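PDB 2X4L: ferric-siderophore receptor protein from Streptomyces coelicolor, which probably binds iron-loaded siderophores outside the cell membrane and hands them on for uptake. Local coordinates for residues V220-E223 and Y224-A227; E299-S303 and Y304-T308. All coordinates share one frame; numbering follows the deposited sequence.

Contact 1 (V220-E223 and Y224-A227); sequences VDLE and YFKA
F225 lays its ring beside D221 and L222, one turn earlier on the short helix 220-227, which in this periplasmic-binding-protein fold packs against the long helices 173-195 and 304-320. The closely packed side belongs to F225. With CG anti to its own carbonyl carbon (chi1 -59°), the ring swings back toward the start of the helix, and one face lies over D221 O, which sits 3.2 Å from F225 CG and off toward the rim. The same oxygen accepts a nearly linear bond from F225 N (2.9 Å, 171° at the hydrogen), so the carbonyl oxygen that takes the backbone hydrogen bond also lies against the ring face. Farther out, D221 CB rests 3.8 Å from F225 CE2, while the carboxylate is turned 69° from the ring plane and engages R296 in a salt bridge. Beside it, one methyl of L222 leans obliquely on the ring, L222 CD2 to F225 CD2 at 3.9 Å. Phenylalanine and leucine suit this apolar side: L310, L311 and L314 of helix 304-320 and L189 of helix 173-195 touch the F225 ring, and F232 of strand 231-232 touches both L222 and F225. The solvent side is looser and more polar: K226 and A227 are exposed, and their side chains meet the preceding turn only through the carbonyl oxygens of L222 and E223. Lysine suits such an edge, since its long chain leads off to a salt bridge with E234, while E223 OE2 accepts a hydrogen bond from L218 N. At this end A227 N closes the turn on E223 O, 3.0 Å away, and A227 CB stands 3.4 Å from E223 O.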
loop_
_atom_site.group_PDB
_atom_site.type_symbol
_atom_site.label_atom_id
_atom_site.label_comp_id
_atom_site.label_asym_id
_atom_site.label_seq_id
_atom_site.Cartn_x
_atom_site.Cartn_y
_atom_site.Cartn_z
ATOM N N VAL A 220 3.314 5.077 5.113
ATOM C CA VAL A 220 3.986 5.909 4.063
ATOM C C VAL A 220 3.044 6.878 3.412
ATOM O O VAL A 220 3.419 8.016 3.050
ATOM C CB VAL A 220 4.774 5.041 3.032
ATOM C CG1 VAL A 220 5.913 4.374 3.837
ATOM C CG2 VAL A 220 3.888 4.089 2.323
ATOM N N ASP A 221 1.813 6.444 3.164
ATOM C CA ASP A 221 0.817 7.324 2.531
ATOM C C ASP A 221 0.447 8.459 3.456
ATOM O O ASP A 221 0.502 9.647 3.062
ATOM C CB ASP A 221 -0.387 6.561 1.964
ATOM C CG ASP A 221 -1.167 5.809 3.045
ATOM O OD1 ASP A 221 -0.544 5.330 4.034
ATOM O OD2 ASP A 221 -2.403 5.724 2.840
ATOM N N LEU A 222 0.017 8.111 4.666
ATOM C CA LEU A 222 -0.460 9.134 5.597
ATOM C C LEU A 222 0.615 10.111 5.967
ATOM O O LEU A 222 0.333 11.275 6.121
ATOM C CB LEU A 222 -1.127 8.513 6.831
ATOM C CG LEU A 222 -2.210 7.510 6.535
ATOM C CD1 LEU A 222 -2.795 7.010 7.895
ATOM C CD2 LEU A 222 -3.310 8.129 5.648
ATOM N N GLU A 223 1.881 9.649 6.147
ATOM C CA GLU A 223 2.951 10.586 6.524
ATOM C C GLU A 223 3.136 11.569 5.390
ATOM O O GLU A 223 3.368 12.798 5.647
ATOM C CB GLU A 223 4.286 9.829 6.789
ATOM C CG GLU A 223 4.305 9.191 8.159
ATOM C CD GLU A 223 5.716 8.882 8.577
ATOM O OE1 GLU A 223 6.700 9.494 7.976
ATOM O OE2 GLU A 223 5.890 8.040 9.529
ATOM N N TYR A 224 3.011 11.116 4.135
ATOM C CA TYR A 224 3.213 12.033 3.021
ATOM C C TYR A 224 2.009 13.028 2.932
ATOM O O TYR A 224 2.227 14.243 2.799
ATOM C CB TYR A 224 3.357 11.246 1.697
ATOM C CG TYR A 224 3.662 12.097 0.510
ATOM C CD1 TYR A 224 4.654 13.015 0.529
ATOM C CD2 TYR A 224 2.966 11.883 -0.732
ATOM C CE1 TYR A 224 5.012 13.736 -0.606
ATOM C CE2 TYR A 224 3.269 12.691 -1.814
ATOM C CZ TYR A 224 4.324 13.528 -1.789
ATOM O OH TYR A 224 4.752 14.356 -2.913
ATOM N N PHE A 225 0.805 12.503 3.026
ATOM C CA PHE A 225 -0.400 13.373 2.965
ATOM C C PHE A 225 -0.322 14.443 4.088
ATOM O O PHE A 225 -0.624 15.643 3.869
ATOM C CB PHE A 225 -1.713 12.563 3.141
ATOM C CG PHE A 225 -1.925 11.501 2.120
ATOM C CD1 PHE A 225 -1.359 11.554 0.866
ATOM C CD2 PHE A 225 -2.733 10.420 2.495
ATOM C CE1 PHE A 225 -1.568 10.500 -0.085
ATOM C CE2 PHE A 225 -2.972 9.376 1.624
ATOM C CZ PHE A 225 -2.437 9.421 0.346
ATOM N N LYS A 226 0.084 14.026 5.281
ATOM C CA LYS A 226 0.286 14.980 6.401
ATOM C C LYS A 226 1.328 16.052 6.085
ATOM O O LYS A 226 1.116 17.230 6.346
ATOM C CB LYS A 226 0.658 14.236 7.696
ATOM C CG LYS A 226 0.812 15.210 8.893
ATOM C CD LYS A 226 0.992 14.547 10.252
ATOM C CE LYS A 226 0.564 15.477 11.528
ATOM N NZ LYS A 226 -0.910 15.589 11.984
ATOM N N ALA A 227 2.432 15.630 5.485
ATOM C CA ALA A 227 3.513 16.568 5.103
ATOM C C ALA A 227 2.999 17.577 4.096
ATOM O O ALA A 227 3.485 18.740 4.093
ATOM C CB ALA A 227 4.690 15.745 4.548
#

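Contact 2 (E299-S303 and Y304-T308); sequences EPILS and YDKCT
S303 ends a loop and opens helix 304-320: L302 centres an inverse gamma turn, and C307 N then closes the first turn on S303 O at 3.0 Å. Serine suits this N-cap because its hydroxyl is small and close to the chain. Placed between the backbone N and the carbonyl carbon (chi1 65°), S303 OG accepts from K306 N at 3.1 Å, with 158° at the hydrogen, and is also hydrogen-bonded to D60. With an alanine in this place, K306 N is likely to lose its cap and D60 its hydroxyl partner, leaving the first turn less well anchored.

The aliphatic part of K306 runs alongside I301, both pointing the same way, with I301 CB 3.7 Å from K306 CB. A branched isoleucine fits because its CG2 also covers K306 CG, while its side chain also touches A56 and A57 of helix 52-60. Beyond, the lysine bends at chi2 and again at chi4, bringing NZ into a salt bridge with D305 OD2 at 2.8 Å, met from above the carboxylate plane; D60 and D85 share the same ammonium. On another side of the turn, C307 offers a compact, polarisable sulfur, SG lying 3.3 Å from I301 O and also touching P300 CB. A water joins loop to helix, giving a hydrogen to K306 O and taking one from I301 N (2.9 Å). T308 OG1 turns back to Y304 O, which also accepts from T308 N.

One lysine among three aspartates, beside a serine hydroxyl with two hydrogen-bond partners, implies that the helix start is tied electrostatically to helix 52-60, and the acidic cluster would favour a charged ammonium.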
loop_
_atom_site.group_PDB
_atom_site.type_symbol
_atom_site.label_atom_id
_atom_site.label_comp_id
_atom_site.label_asym_id
_atom_site.label_seq_id
_atom_site.Cartn_x
_atom_site.Cartn_y
_atom_site.Cartn_z
ATOM N N GLU A 299 -1.534 -0.125 1.712
ATOM C CA GLU A 299 -0.353 -0.724 1.004
ATOM C C GLU A 299 -0.330 -0.128 -0.403
ATOM O O GLU A 299 -0.761 -0.784 -1.379
ATOM C CB GLU A 299 -0.491 -2.224 0.893
ATOM C CG GLU A 299 -0.415 -2.864 2.313
ATOM C CD GLU A 299 -0.332 -4.363 2.248
ATOM O OE1 GLU A 299 0.480 -4.908 1.473
ATOM O OE2 GLU A 299 -1.140 -5.030 2.963
ATOM N N PRO A 300 0.118 1.107 -0.578
ATOM C CA PRO A 300 0.236 1.654 -1.943
ATOM C C PRO A 300 1.051 0.697 -2.788
ATOM O O PRO A 300 2.007 0.034 -2.315
ATOM C CB PRO A 300 1.034 2.968 -1.740
ATOM C CG PRO A 300 0.611 3.373 -0.314
ATOM C CD PRO A 300 0.598 2.068 0.463
ATOM N N ILE A 301 0.656 0.607 -4.062
ATOM C CA ILE A 301 1.476 -0.056 -5.082
ATOM C C ILE A 301 2.495 0.991 -5.454
ATOM O O ILE A 301 2.184 2.110 -5.884
ATOM C CB ILE A 301 0.618 -0.411 -6.292
ATOM C CG1 ILE A 301 -0.473 -1.440 -5.920
ATOM C CG2 ILE A 301 1.508 -0.852 -7.436
ATOM C CD1 ILE A 301 -1.615 -1.516 -7.004
ATOM N N LEU A 302 3.755 0.624 -5.272
ATOM C CA LEU A 302 4.872 1.587 -5.330
ATOM C C LEU A 302 5.341 1.956 -6.783
ATOM O O LEU A 302 6.530 1.858 -7.104
ATOM C CB LEU A 302 5.980 1.082 -4.438
ATOM C CG LEU A 302 5.648 0.992 -2.941
ATOM C CD1 LEU A 302 6.729 0.212 -2.205
ATOM C CD2 LEU A 302 5.441 2.382 -2.385
ATOM N N SER A 303 4.359 2.331 -7.616
ATOM C CA SER A 303 4.626 3.002 -8.882
ATOM C C SER A 303 3.997 4.379 -8.833
ATOM O O SER A 303 3.018 4.611 -8.164
ATOM C CB SER A 303 4.111 2.256 -10.106
ATOM O OG SER A 303 2.710 2.203 -10.048
ATOM N N TYR A 304 4.620 5.316 -9.543
ATOM C CA TYR A 304 3.972 6.643 -9.599
ATOM C C TYR A 304 2.587 6.544 -10.175
ATOM O O TYR A 304 1.663 7.243 -9.664
ATOM C CB TYR A 304 4.857 7.684 -10.371
ATOM C CG TYR A 304 6.138 7.967 -9.609
ATOM C CD1 TYR A 304 6.136 8.729 -8.424
ATOM C CD2 TYR A 304 7.356 7.375 -10.019
ATOM C CE1 TYR A 304 7.329 8.938 -7.677
ATOM C CE2 TYR A 304 8.516 7.589 -9.291
ATOM C CZ TYR A 304 8.511 8.398 -8.183
ATOM O OH TYR A 304 9.646 8.578 -7.465
ATOM N N ASP A 305 2.379 5.677 -11.146
ATOM C CA ASP A 305 1.110 5.513 -11.770
ATOM C C ASP A 305 0.042 5.171 -10.737
ATOM O O ASP A 305 -1.089 5.656 -10.800
ATOM C CB ASP A 305 1.253 4.380 -12.793
ATOM C CG ASP A 305 0.045 4.122 -13.443
ATOM O OD1 ASP A 305 -0.069 4.463 -14.614
ATOM O OD2 ASP A 305 -0.854 3.693 -12.717
ATOM N N LYS A 306 0.377 4.214 -9.905
ATOM C CA LYS A 306 -0.631 3.809 -8.914
ATOM C C LYS A 306 -0.739 4.630 -7.665
ATOM O O LYS A 306 -1.700 4.516 -6.890
ATOM C CB LYS A 306 -0.397 2.341 -8.519
ATOM C CG LYS A 306 -0.587 1.352 -9.638
ATOM C CD LYS A 306 -2.014 1.295 -10.123
ATOM C CE LYS A 306 -2.155 0.376 -11.370
ATOM N NZ LYS A 306 -1.329 0.898 -12.556
ATOM N N CYS A 307 0.221 5.521 -7.456
ATOM C CA CYS A 307 0.099 6.438 -6.295
ATOM C C CYS A 307 -0.520 7.785 -6.647
ATOM O O CYS A 307 -1.001 8.510 -5.798
ATOM C CB CYS A 307 1.510 6.708 -5.703
ATOM S SG CYS A 307 2.015 5.194 -4.712
ATOM N N THR A 308 -0.459 8.172 -7.914
ATOM C CA THR A 308 -1.108 9.404 -8.399
ATOM C C THR A 308 -2.566 9.443 -8.006
ATOM O O THR A 308 -3.076 10.453 -7.453
ATOM C CB THR A 308 -0.886 9.647 -9.888
ATOM O OG1 THR A 308 0.512 9.782 -10.092
ATOM C CG2 THR A 308 -1.557 10.955 -10.439
HETATM O O HOH W 1 -1.495 2.353 -4.733
#

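Contact 1 closes well before contact 2 opens along the chain, yet their centres are only 13 Å apart and they touch directly: the ring of P300 packs on the helix start at 220-223, P300 CG lying 4.0 Å from D221 CB and 4.3 Å from V220 CG2. Helix 304-320 joins them further, since contact 2 holds the loop before it and its first turn, while L310, L311 and L314 later on it touch F225 of contact 1, and L311 also Y224. Helix 173-195 borders both, through A186 and L189 at contact 1 and F182 at contact 2. Contact 2 is the more central, about 8 Å from its centre to the centre of the chain against 12 Å.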